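Local structure of conserved lipoprotein, putative (Clostridium novyi, 4L1N) at residues 62-67 / 80-85; 70-75 / 123-128; 93-98 / 108-113; 119-124 / 134-139. The protein is of unknown function, but is a putative lipoprotein of the DUF4652 family, grouped with the beta-propellers, and is probably anchored to the membrane. One frame throughout, in Å; residues are numbered along the deposited sequence.

In the fold
All four contacts reach one antiparallel sheet, in which strand 70-71 stands at one end and strand 118-125 at the other. Contact 1 docks a loop on the end of strand 77-82. Contact 3 is a hairpin that follows it along the chain, its centre about 11 Å from that of contact 1, and contact 4 is a further hairpin, about 10 Å from contact 3 between centres. Contact 2 joins the two outermost strands, its centre about 17 Å from those of the other three. Its segments alternate with those of contact 1, enclose contact 3, and share Ile-123 and Asp-124 with contact 4. Local hairpins make contacts 3 and 4, while contact 2 brings the outer strands together.

Contact 1 (62-67 / 80-85); sequences KPTFAT and CIEGKG
With CG swung opposite its backbone N (chi1 165°) and the chain then folded back at the next bond (chi2 66°), Glu-82 lays its carboxylate against the backbone of Thr-64 and Phe-65. OE1 takes the N-H of Phe-65 on its syn lone pair, N to OE1 2.8 Å. OE2 receives the N-H of Thr-64 at 3.2 Å between N and OE2, from above the carboxylate plane, and Thr-64 OG1 adds a weak bond to the same oxygen. Two consecutive amides pointing at one carboxylate would probably stabilise its negative charge. The chi1 of Phe-65 (-164°) carries its ring across the turn that follows Glu-82, where Gly-85 lies over one face, its CA 3.6 Å from the ring centroid. The carbonyl of Phe-65 is gripped twice: Gly-83 N at 2.9 Å and Gly-85 N at 3.1 Å from Phe-65 O reach it from opposite faces of its plane. Further along, Thr-67 closes a small ring with Ile-81. Thr-67 N donates to Ile-81 O at 3.0 Å, and Ile-81 N donates to Thr-67 OG1 at 3.1 Å, the hydroxyl doing what a strand carbonyl would normally do. Ala-66 CB rests on Cys-80 SG, 3.8 Å away. This is a loop fastened to a strand end by a single beta bridge, Ala-66 with Glu-82. On its other side, strand 77-82 pairs with strand 95-100, whose Tyr-97 packs on Pro-63, Cys-80 and Glu-82, while Ile-81 reaches across to Ile-123 of strand 118-125.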
# COMPACT_ATOMS: atom_id res chain seq x y z
N LYS A 62 -14.37 9.62 -9.68
CA LYS A 62 -13.12 9.20 -10.32
C LYS A 62 -11.92 9.90 -9.66
O LYS A 62 -12.05 11.08 -9.32
CB LYS A 62 -13.15 9.53 -11.83
CG LYS A 62 -13.63 8.37 -12.69
CD LYS A 62 -14.23 8.84 -14.01
CE LYS A 62 -15.05 7.75 -14.66
NZ LYS A 62 -15.99 8.30 -15.67
N PRO A 63 -10.74 9.24 -9.47
CA PRO A 63 -9.59 9.94 -8.86
C PRO A 63 -9.11 11.14 -9.70
O PRO A 63 -9.31 11.14 -10.92
CB PRO A 63 -8.52 8.86 -8.79
CG PRO A 63 -8.91 7.85 -9.80
CD PRO A 63 -10.40 7.84 -9.79
N THR A 64 -8.54 12.19 -9.04
CA THR A 64 -8.11 13.43 -9.71
C THR A 64 -6.62 13.74 -9.49
O THR A 64 -6.07 14.65 -10.14
CB THR A 64 -8.98 14.63 -9.24
OG1 THR A 64 -8.71 14.95 -7.88
CG2 THR A 64 -10.47 14.40 -9.42
N PHE A 65 -5.96 13.00 -8.58
CA PHE A 65 -4.56 13.19 -8.20
C PHE A 65 -4.01 11.86 -7.65
O PHE A 65 -3.55 11.79 -6.51
CB PHE A 65 -4.47 14.33 -7.17
CG PHE A 65 -3.10 14.91 -6.92
CD1 PHE A 65 -2.33 15.40 -7.97
CD2 PHE A 65 -2.61 15.04 -5.62
CE1 PHE A 65 -1.08 15.96 -7.74
CE2 PHE A 65 -1.35 15.60 -5.39
CZ PHE A 65 -0.60 16.06 -6.45
N ALA A 66 -4.09 10.80 -8.49
CA ALA A 66 -3.74 9.42 -8.14
C ALA A 66 -2.60 8.78 -8.95
O ALA A 66 -2.22 9.29 -10.00
CB ALA A 66 -4.97 8.55 -8.29
N THR A 67 -2.10 7.61 -8.46
CA THR A 67 -1.11 6.78 -9.16
C THR A 67 -1.86 6.06 -10.30
O THR A 67 -3.09 6.06 -10.31
CB THR A 67 -0.38 5.82 -8.20
OG1 THR A 67 -1.25 4.81 -7.71
CG2 THR A 67 0.31 6.54 -7.05
N CYS A 80 -5.50 1.89 -7.30
CA CYS A 80 -4.57 3.03 -7.32
C CYS A 80 -4.61 3.75 -5.96
O CYS A 80 -5.48 3.44 -5.14
CB CYS A 80 -4.88 3.98 -8.47
SG CYS A 80 -6.37 4.99 -8.24
N ILE A 81 -3.69 4.73 -5.75
CA ILE A 81 -3.65 5.55 -4.53
C ILE A 81 -4.00 6.97 -4.94
O ILE A 81 -3.19 7.61 -5.63
CB ILE A 81 -2.29 5.49 -3.77
CG1 ILE A 81 -1.92 4.07 -3.34
CG2 ILE A 81 -2.28 6.45 -2.56
CD1 ILE A 81 -0.48 3.84 -3.31
N GLU A 82 -5.18 7.48 -4.49
CA GLU A 82 -5.66 8.83 -4.75
C GLU A 82 -5.21 9.79 -3.65
O GLU A 82 -5.26 9.43 -2.47
CB GLU A 82 -7.20 8.82 -4.90
CG GLU A 82 -7.94 10.16 -4.82
CD GLU A 82 -7.72 11.22 -5.90
OE1 GLU A 82 -6.84 11.02 -6.77
OE2 GLU A 82 -8.42 12.25 -5.86
N GLY A 83 -4.78 10.99 -4.04
CA GLY A 83 -4.41 12.06 -3.12
C GLY A 83 -2.96 12.43 -2.96
O GLY A 83 -2.65 13.38 -2.24
N LYS A 84 -2.05 11.69 -3.62
CA LYS A 84 -0.62 11.94 -3.47
C LYS A 84 0.15 12.10 -4.81
O LYS A 84 1.39 12.10 -4.82
CB LYS A 84 -0.00 10.82 -2.64
CG LYS A 84 -0.39 10.78 -1.18
CD LYS A 84 0.29 9.57 -0.56
CE LYS A 84 1.10 9.87 0.68
NZ LYS A 84 2.38 10.55 0.42
N GLY A 85 -0.56 12.31 -5.91
CA GLY A 85 0.10 12.48 -7.20
C GLY A 85 0.42 11.17 -7.89
O GLY A 85 0.19 10.10 -7.33

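Contact 2 (70-75 / 123-128); sequences KNSSNN and IDWFDD
Trp-125 stands under the backbone of Lys-70 to Ser-72 and gives its indole N-H to the first carbonyl there. The bond from NE1 to Lys-70 O is 2.9 Å and nearly straight (177°), with the oxygen in the ring plane but the donor well above the carbonyl plane. Lys-70 O also takes a weak bond from Ser-78 OG. Ser-72 CA sits over the face of the same indole, 3.7 Å from the centroid of the five-membered ring, a CH-pi contact, so the ring is held both by a bond at its edge and by the chain across its face. In the other direction Lys-70 runs straight as far as CE and bends at the last bond (chi4 143°), bringing NZ to Ile-123 O at 3.0 Å, almost along the C=O axis. Asp-124 OD2 is 4.5 Å from Lys-70 NZ, too far for a salt bridge, though its charge may still steady the lysine. Asp-124 OD1 instead accepts the backbone N-H of Trp-125. At the far end Asp-128 OD1 is the acceptor for the turn, taking Ser-73 OG at 2.8 Å on its syn side and a weak bond from Asn-74 N. The amide of Asn-74 lies stacked against that carboxylate, the planes 24° apart, and its OD1 accepts from Ser-72 OG, 2.8 Å away, and from the backbone of Lys-76. Asn-75 N to Ser-72 O, 3.0 Å, closes a type I beta turn. Outermost strands 70-71 and 118-125 thus meet through side chains and a turn, not a backbone ladder, in a curled sheet only approximately like a closed barrel.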
# COMPACT_ATOMS: atom_id res chain seq x y z
N LYS A 70 -3.40 -0.05 -11.49
CA LYS A 70 -2.79 -1.38 -11.61
C LYS A 70 -3.92 -2.38 -11.61
O LYS A 70 -4.68 -2.46 -10.64
CB LYS A 70 -1.80 -1.65 -10.46
CG LYS A 70 -0.34 -1.36 -10.75
CD LYS A 70 0.47 -1.40 -9.44
CE LYS A 70 1.88 -0.89 -9.57
NZ LYS A 70 2.30 -0.13 -8.36
N ASN A 71 -4.07 -3.10 -12.71
CA ASN A 71 -5.11 -4.11 -12.85
C ASN A 71 -4.78 -5.39 -12.11
O ASN A 71 -3.61 -5.73 -11.96
CB ASN A 71 -5.29 -4.43 -14.32
CG ASN A 71 -6.49 -3.81 -14.95
OD1 ASN A 71 -6.73 -2.60 -14.87
ND2 ASN A 71 -7.25 -4.64 -15.64
N SER A 72 -5.82 -6.12 -11.68
CA SER A 72 -5.68 -7.42 -11.04
C SER A 72 -5.21 -8.43 -12.11
O SER A 72 -5.39 -8.17 -13.30
CB SER A 72 -7.02 -7.84 -10.44
OG SER A 72 -6.95 -9.13 -9.88
N SER A 73 -4.60 -9.56 -11.70
CA SER A 73 -4.12 -10.56 -12.68
C SER A 73 -5.27 -11.09 -13.57
O SER A 73 -5.07 -11.20 -14.78
CB SER A 73 -3.41 -11.72 -12.00
OG SER A 73 -4.30 -12.71 -11.52
N ASN A 74 -6.46 -11.36 -12.98
CA ASN A 74 -7.65 -11.86 -13.69
C ASN A 74 -8.41 -10.73 -14.43
O ASN A 74 -9.44 -11.00 -15.06
CB ASN A 74 -8.60 -12.58 -12.70
CG ASN A 74 -9.23 -11.73 -11.61
OD1 ASN A 74 -8.88 -10.56 -11.38
ND2 ASN A 74 -10.16 -12.32 -10.88
N ASN A 75 -7.90 -9.48 -14.34
CA ASN A 75 -8.45 -8.25 -14.94
C ASN A 75 -9.90 -7.97 -14.49
O ASN A 75 -10.62 -7.24 -15.18
CB ASN A 75 -8.33 -8.27 -16.47
CG ASN A 75 -6.91 -8.14 -16.98
OD1 ASN A 75 -6.17 -7.22 -16.60
ND2 ASN A 75 -6.51 -9.04 -17.85
N ILE A 123 1.28 0.19 -3.51
CA ILE A 123 0.34 -0.91 -3.61
C ILE A 123 0.62 -1.71 -4.88
O ILE A 123 1.00 -1.16 -5.91
CB ILE A 123 -1.17 -0.48 -3.51
CG1 ILE A 123 -1.67 0.27 -4.78
CG2 ILE A 123 -1.50 0.27 -2.21
CD1 ILE A 123 -3.08 0.14 -5.05
N ASP A 124 0.42 -3.03 -4.78
CA ASP A 124 0.48 -3.99 -5.87
C ASP A 124 -0.33 -5.21 -5.49
O ASP A 124 -0.68 -5.35 -4.32
CB ASP A 124 1.90 -4.37 -6.28
CG ASP A 124 2.05 -4.63 -7.76
OD1 ASP A 124 1.02 -4.92 -8.43
OD2 ASP A 124 3.21 -4.55 -8.26
N TRP A 125 -0.68 -6.06 -6.46
CA TRP A 125 -1.56 -7.19 -6.19
C TRP A 125 -0.83 -8.38 -5.59
O TRP A 125 0.29 -8.70 -6.01
CB TRP A 125 -2.31 -7.58 -7.45
CG TRP A 125 -3.30 -6.53 -7.87
CD1 TRP A 125 -3.10 -5.51 -8.76
CD2 TRP A 125 -4.65 -6.38 -7.39
NE1 TRP A 125 -4.25 -4.78 -8.91
CE2 TRP A 125 -5.22 -5.28 -8.07
CE3 TRP A 125 -5.44 -7.09 -6.47
CZ2 TRP A 125 -6.53 -4.86 -7.84
CZ3 TRP A 125 -6.75 -6.68 -6.25
CH2 TRP A 125 -7.27 -5.56 -6.91
N PHE A 126 -1.46 -9.03 -4.59
CA PHE A 126 -0.96 -10.23 -3.91
C PHE A 126 -1.59 -11.46 -4.57
O PHE A 126 -0.90 -12.45 -4.82
CB PHE A 126 -1.25 -10.18 -2.40
CG PHE A 126 -0.78 -11.39 -1.63
CD1 PHE A 126 -1.61 -12.49 -1.46
CD2 PHE A 126 0.50 -11.43 -1.09
CE1 PHE A 126 -1.17 -13.62 -0.78
CE2 PHE A 126 0.94 -12.56 -0.40
CZ PHE A 126 0.10 -13.65 -0.24
N ASP A 127 -2.90 -11.40 -4.80
CA ASP A 127 -3.71 -12.40 -5.47
C ASP A 127 -4.96 -11.66 -6.06
O ASP A 127 -4.92 -10.44 -6.19
CB ASP A 127 -4.05 -13.62 -4.57
CG ASP A 127 -4.81 -13.39 -3.27
OD1 ASP A 127 -5.60 -12.41 -3.20
OD2 ASP A 127 -4.70 -14.24 -2.35
N ASP A 128 -6.02 -12.37 -6.43
CA ASP A 128 -7.17 -11.71 -7.06
C ASP A 128 -8.11 -11.03 -6.06
O ASP A 128 -9.05 -10.35 -6.49
CB ASP A 128 -7.96 -12.70 -7.94
CG ASP A 128 -7.12 -13.33 -9.04
OD1 ASP A 128 -6.58 -12.57 -9.88
OD2 ASP A 128 -7.00 -14.57 -9.07

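Contact 3 (93-98 / 108-113); sequences VGKIYI and ELDLDQ
Ile-96 and Leu-109 form the antiparallel hydrogen-bonded pair at the heart of this hairpin. Leu-109 N reaches Ile-96 O at 2.7 Å and Ile-96 N reaches Leu-109 O at 3.1 Å. Their side chains share a face of the sheet, and Ile-98 adds its tip there, CD1 to Leu-109 CD1 3.6 Å. The other face carries the polar groups. Glu-108 lies alongside Tyr-97, OE1 3.6 Å from the ring atom CE1, with ring and carboxylate planes 32° apart. Its CG sits between N and the carbonyl carbon (chi1 75°) and the chain runs straight on (chi2 -178°), which puts the carboxylate there. Lys-95 crosses it obliquely to make a long, weak salt bridge, NZ to Glu-108 OE1 3.5 Å, and runs its CB and CG past Asp-110 OD1. Beyond the last backbone pair a water spans the strands, donating to Gly-94 O at 2.7 Å and accepting from Leu-111 N at 2.9 Å. At the open end Val-93 meets Gln-113 NE2, an amide positioned by the carbonyl of Asn-118. The Glu-108 and Asp-110 side chains also touch Lys-55 on strand 49-56. Lys-95 and Lys-55 probably offset the charge of the two acids, while the apolar pairing opposite carries the packing.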
# COMPACT_ATOMS: atom_id res chain seq x y z
N VAL A 93 -2.53 12.07 3.45
CA VAL A 93 -3.08 10.74 3.64
C VAL A 93 -3.78 10.34 2.35
O VAL A 93 -4.80 10.93 1.99
CB VAL A 93 -4.02 10.64 4.88
CG1 VAL A 93 -4.75 9.30 4.93
CG2 VAL A 93 -3.27 10.88 6.18
N GLY A 94 -3.19 9.39 1.63
CA GLY A 94 -3.75 8.85 0.40
C GLY A 94 -4.83 7.83 0.72
O GLY A 94 -4.90 7.33 1.85
N LYS A 95 -5.69 7.55 -0.26
CA LYS A 95 -6.77 6.56 -0.15
C LYS A 95 -6.58 5.48 -1.22
O LYS A 95 -6.27 5.82 -2.36
CB LYS A 95 -8.14 7.23 -0.32
CG LYS A 95 -8.44 8.47 0.51
CD LYS A 95 -9.30 9.45 -0.30
CE LYS A 95 -10.43 10.10 0.47
NZ LYS A 95 -11.51 10.63 -0.43
N ILE A 96 -6.78 4.18 -0.89
CA ILE A 96 -6.70 3.12 -1.91
C ILE A 96 -8.05 3.05 -2.62
O ILE A 96 -9.07 2.73 -1.99
CB ILE A 96 -6.27 1.72 -1.35
CG1 ILE A 96 -4.94 1.77 -0.59
CG2 ILE A 96 -6.21 0.69 -2.49
CD1 ILE A 96 -4.74 0.59 0.34
N TYR A 97 -8.07 3.38 -3.92
CA TYR A 97 -9.27 3.37 -4.77
C TYR A 97 -9.35 2.03 -5.49
O TYR A 97 -8.36 1.64 -6.11
CB TYR A 97 -9.19 4.54 -5.77
CG TYR A 97 -9.93 5.79 -5.36
CD1 TYR A 97 -9.91 6.25 -4.04
CD2 TYR A 97 -10.64 6.54 -6.29
CE1 TYR A 97 -10.58 7.41 -3.66
CE2 TYR A 97 -11.31 7.71 -5.93
CZ TYR A 97 -11.27 8.14 -4.61
OH TYR A 97 -11.96 9.28 -4.24
N ILE A 98 -10.46 1.29 -5.36
CA ILE A 98 -10.67 -0.01 -6.02
C ILE A 98 -11.89 0.08 -6.97
O ILE A 98 -12.85 0.81 -6.72
CB ILE A 98 -10.76 -1.23 -5.05
CG1 ILE A 98 -9.47 -1.34 -4.23
CG2 ILE A 98 -11.00 -2.57 -5.79
CD1 ILE A 98 -9.73 -1.51 -2.90
N GLU A 108 -13.50 2.83 -1.97
CA GLU A 108 -12.22 3.25 -1.46
C GLU A 108 -11.94 2.57 -0.12
O GLU A 108 -12.86 2.26 0.63
CB GLU A 108 -12.10 4.80 -1.37
CG GLU A 108 -12.85 5.47 -0.23
CD GLU A 108 -12.80 6.99 -0.16
OE1 GLU A 108 -13.19 7.67 -1.13
OE2 GLU A 108 -12.49 7.50 0.94
N LEU A 109 -10.66 2.29 0.13
CA LEU A 109 -10.17 1.74 1.38
C LEU A 109 -9.43 2.83 2.11
O LEU A 109 -8.44 3.36 1.61
CB LEU A 109 -9.26 0.53 1.17
CG LEU A 109 -9.85 -0.76 0.63
CD1 LEU A 109 -8.74 -1.81 0.52
CD2 LEU A 109 -10.97 -1.30 1.51
N ASP A 110 -9.95 3.22 3.27
CA ASP A 110 -9.38 4.29 4.05
C ASP A 110 -8.77 3.80 5.31
O ASP A 110 -9.38 3.01 6.03
CB ASP A 110 -10.43 5.34 4.40
CG ASP A 110 -10.75 6.30 3.28
OD1 ASP A 110 -10.19 6.13 2.17
OD2 ASP A 110 -11.55 7.22 3.51
N LEU A 111 -7.61 4.33 5.63
CA LEU A 111 -6.92 4.00 6.85
C LEU A 111 -7.69 4.53 8.05
O LEU A 111 -7.94 5.73 8.14
CB LEU A 111 -5.53 4.62 6.77
CG LEU A 111 -4.37 3.91 7.43
CD1 LEU A 111 -4.31 2.44 7.05
CD2 LEU A 111 -3.11 4.60 7.08
N ASP A 112 -8.17 3.61 8.91
CA ASP A 112 -8.87 3.89 10.17
C ASP A 112 -7.82 4.39 11.14
O ASP A 112 -6.95 3.61 11.55
CB ASP A 112 -9.58 2.62 10.68
CG ASP A 112 -10.50 2.73 11.89
OD1 ASP A 112 -10.58 3.84 12.47
OD2 ASP A 112 -11.14 1.71 12.24
N GLN A 113 -7.81 5.70 11.41
CA GLN A 113 -6.85 6.37 12.29
C GLN A 113 -7.44 7.66 12.80
O GLN A 113 -8.16 8.35 12.07
CB GLN A 113 -5.51 6.62 11.58
CG GLN A 113 -5.61 7.17 10.16
CD GLN A 113 -4.28 7.62 9.61
OE1 GLN A 113 -3.20 7.34 10.15
NE2 GLN A 113 -4.36 8.34 8.51
O HOH W 1 -6.45 6.28 3.78

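Contact 4 (119-124 / 134-139); sequences TPKYID and VISRAH
The ring of Tyr-122 receives Val-134 CG2 obliquely, and the closer touch is made at the root of the ring, where Tyr-122 CB lies 4.1 Å from that methyl. With CG opposite the backbone N (chi1 179°), the ring leads away from strand 130-137 and lies instead against Lys-70. The backbone bonds come next. Thr-119 N to Ser-136 O is 2.8 Å, and Ser-136 N to Thr-119 O 3.1 Å. Then the register slips: Val-134 O takes Lys-121 N at 2.7 Å, while Val-134 N goes to Tyr-122 O at 2.8 Å. Two residues thus face one, a beta bulge, in keeping with the helix-like psi of Lys-121 (-37°). The bent chain of Lys-121 wraps past Ser-136 OG, and its NZ reaches a water, 2.8 Å away, that donates to Arg-137 O and, weakly, to Ala-138 O. Thr-119 CG2 packs against Ala-138 CA, 3.7 Å apart, leaving OG1 to donate to Pro-120 O and accept the N-H of Gly-94. Strand 118-125 is the outermost of the sheet on this side. Strand 130-137 lies between it and strand 147-152, where Val-134 packs on Leu-148 and Ile-135 on Tyr-149.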
# COMPACT_ATOMS: atom_id res chain seq x y z
N THR A 119 -0.23 6.69 5.88
CA THR A 119 -0.82 6.62 4.55
C THR A 119 -0.45 5.38 3.74
O THR A 119 0.69 4.91 3.86
CB THR A 119 -0.32 7.86 3.76
OG1 THR A 119 -0.96 7.91 2.50
CG2 THR A 119 1.21 7.87 3.54
N PRO A 120 -1.31 4.86 2.81
CA PRO A 120 -0.81 3.86 1.87
C PRO A 120 0.24 4.57 0.99
O PRO A 120 -0.03 5.69 0.54
CB PRO A 120 -2.05 3.44 1.07
CG PRO A 120 -3.01 4.50 1.25
CD PRO A 120 -2.70 5.25 2.49
N LYS A 121 1.44 3.99 0.82
CA LYS A 121 2.50 4.63 0.03
C LYS A 121 2.77 3.88 -1.28
O LYS A 121 3.08 4.53 -2.29
CB LYS A 121 3.79 4.73 0.87
CG LYS A 121 4.97 5.43 0.21
CD LYS A 121 4.72 6.89 -0.17
CE LYS A 121 5.83 7.78 0.28
NZ LYS A 121 5.31 9.12 0.63
N TYR A 122 2.69 2.53 -1.27
CA TYR A 122 2.89 1.66 -2.44
C TYR A 122 1.92 0.50 -2.37
O TYR A 122 1.73 -0.08 -1.30
CB TYR A 122 4.35 1.14 -2.56
CG TYR A 122 4.58 0.22 -3.75
CD1 TYR A 122 4.39 -1.16 -3.65
CD2 TYR A 122 4.98 0.73 -4.98
CE1 TYR A 122 4.55 -2.00 -4.75
CE2 TYR A 122 5.14 -0.10 -6.09
CZ TYR A 122 4.93 -1.47 -5.97
OH TYR A 122 5.07 -2.30 -7.06
N ILE A 123 1.28 0.19 -3.51
CA ILE A 123 0.34 -0.91 -3.61
C ILE A 123 0.62 -1.71 -4.88
O ILE A 123 1.00 -1.16 -5.91
CB ILE A 123 -1.17 -0.48 -3.51
CG1 ILE A 123 -1.67 0.27 -4.78
CG2 ILE A 123 -1.50 0.27 -2.21
CD1 ILE A 123 -3.08 0.14 -5.05
N ASP A 124 0.42 -3.03 -4.78
CA ASP A 124 0.48 -3.99 -5.87
C ASP A 124 -0.33 -5.21 -5.49
O ASP A 124 -0.68 -5.35 -4.32
CB ASP A 124 1.90 -4.37 -6.28
CG ASP A 124 2.05 -4.63 -7.76
OD1 ASP A 124 1.02 -4.92 -8.43
OD2 ASP A 124 3.21 -4.55 -8.26
N VAL A 134 2.11 -0.87 1.32
CA VAL A 134 3.15 -0.28 2.15
C VAL A 134 2.51 0.90 2.88
O VAL A 134 1.92 1.77 2.23
CB VAL A 134 4.43 0.13 1.38
CG1 VAL A 134 5.40 0.87 2.30
CG2 VAL A 134 5.11 -1.09 0.75
N ILE A 135 2.58 0.91 4.21
CA ILE A 135 2.05 1.98 5.03
C ILE A 135 3.22 2.72 5.64
O ILE A 135 3.99 2.14 6.41
CB ILE A 135 0.99 1.50 6.05
CG1 ILE A 135 -0.33 1.21 5.30
CG2 ILE A 135 0.75 2.55 7.15
CD1 ILE A 135 -1.16 0.19 5.87
N SER A 136 3.36 4.00 5.23
CA SER A 136 4.37 4.98 5.64
C SER A 136 3.72 6.19 6.32
O SER A 136 2.52 6.34 6.24
CB SER A 136 5.16 5.45 4.42
OG SER A 136 4.38 6.24 3.53
N ARG A 137 4.52 7.08 6.94
CA ARG A 137 4.07 8.33 7.54
C ARG A 137 3.59 9.23 6.41
O ARG A 137 4.15 9.17 5.31
CB ARG A 137 5.17 9.00 8.39
CG ARG A 137 5.42 8.33 9.76
CD ARG A 137 4.39 8.72 10.81
NE ARG A 137 4.84 8.48 12.18
CZ ARG A 137 4.74 7.32 12.83
NH1 ARG A 137 4.24 6.25 12.22
NH2 ARG A 137 5.15 7.21 14.09
N ALA A 138 2.48 9.97 6.64
CA ALA A 138 1.83 10.80 5.63
C ALA A 138 2.63 12.06 5.32
O ALA A 138 2.55 12.56 4.19
CB ALA A 138 0.44 11.18 6.10
N HIS A 139 3.37 12.57 6.30
CA HIS A 139 4.14 13.80 6.14
C HIS A 139 5.64 13.57 6.42
O HIS A 139 6.00 12.66 7.18
CB HIS A 139 3.54 14.89 7.04
CG HIS A 139 2.07 15.09 6.80
ND1 HIS A 139 1.12 14.48 7.60
CD2 HIS A 139 1.44 15.76 5.81
CE1 HIS A 139 -0.06 14.83 7.10
NE2 HIS A 139 0.08 15.59 6.01
O HOH W 2 4.22 10.67 2.63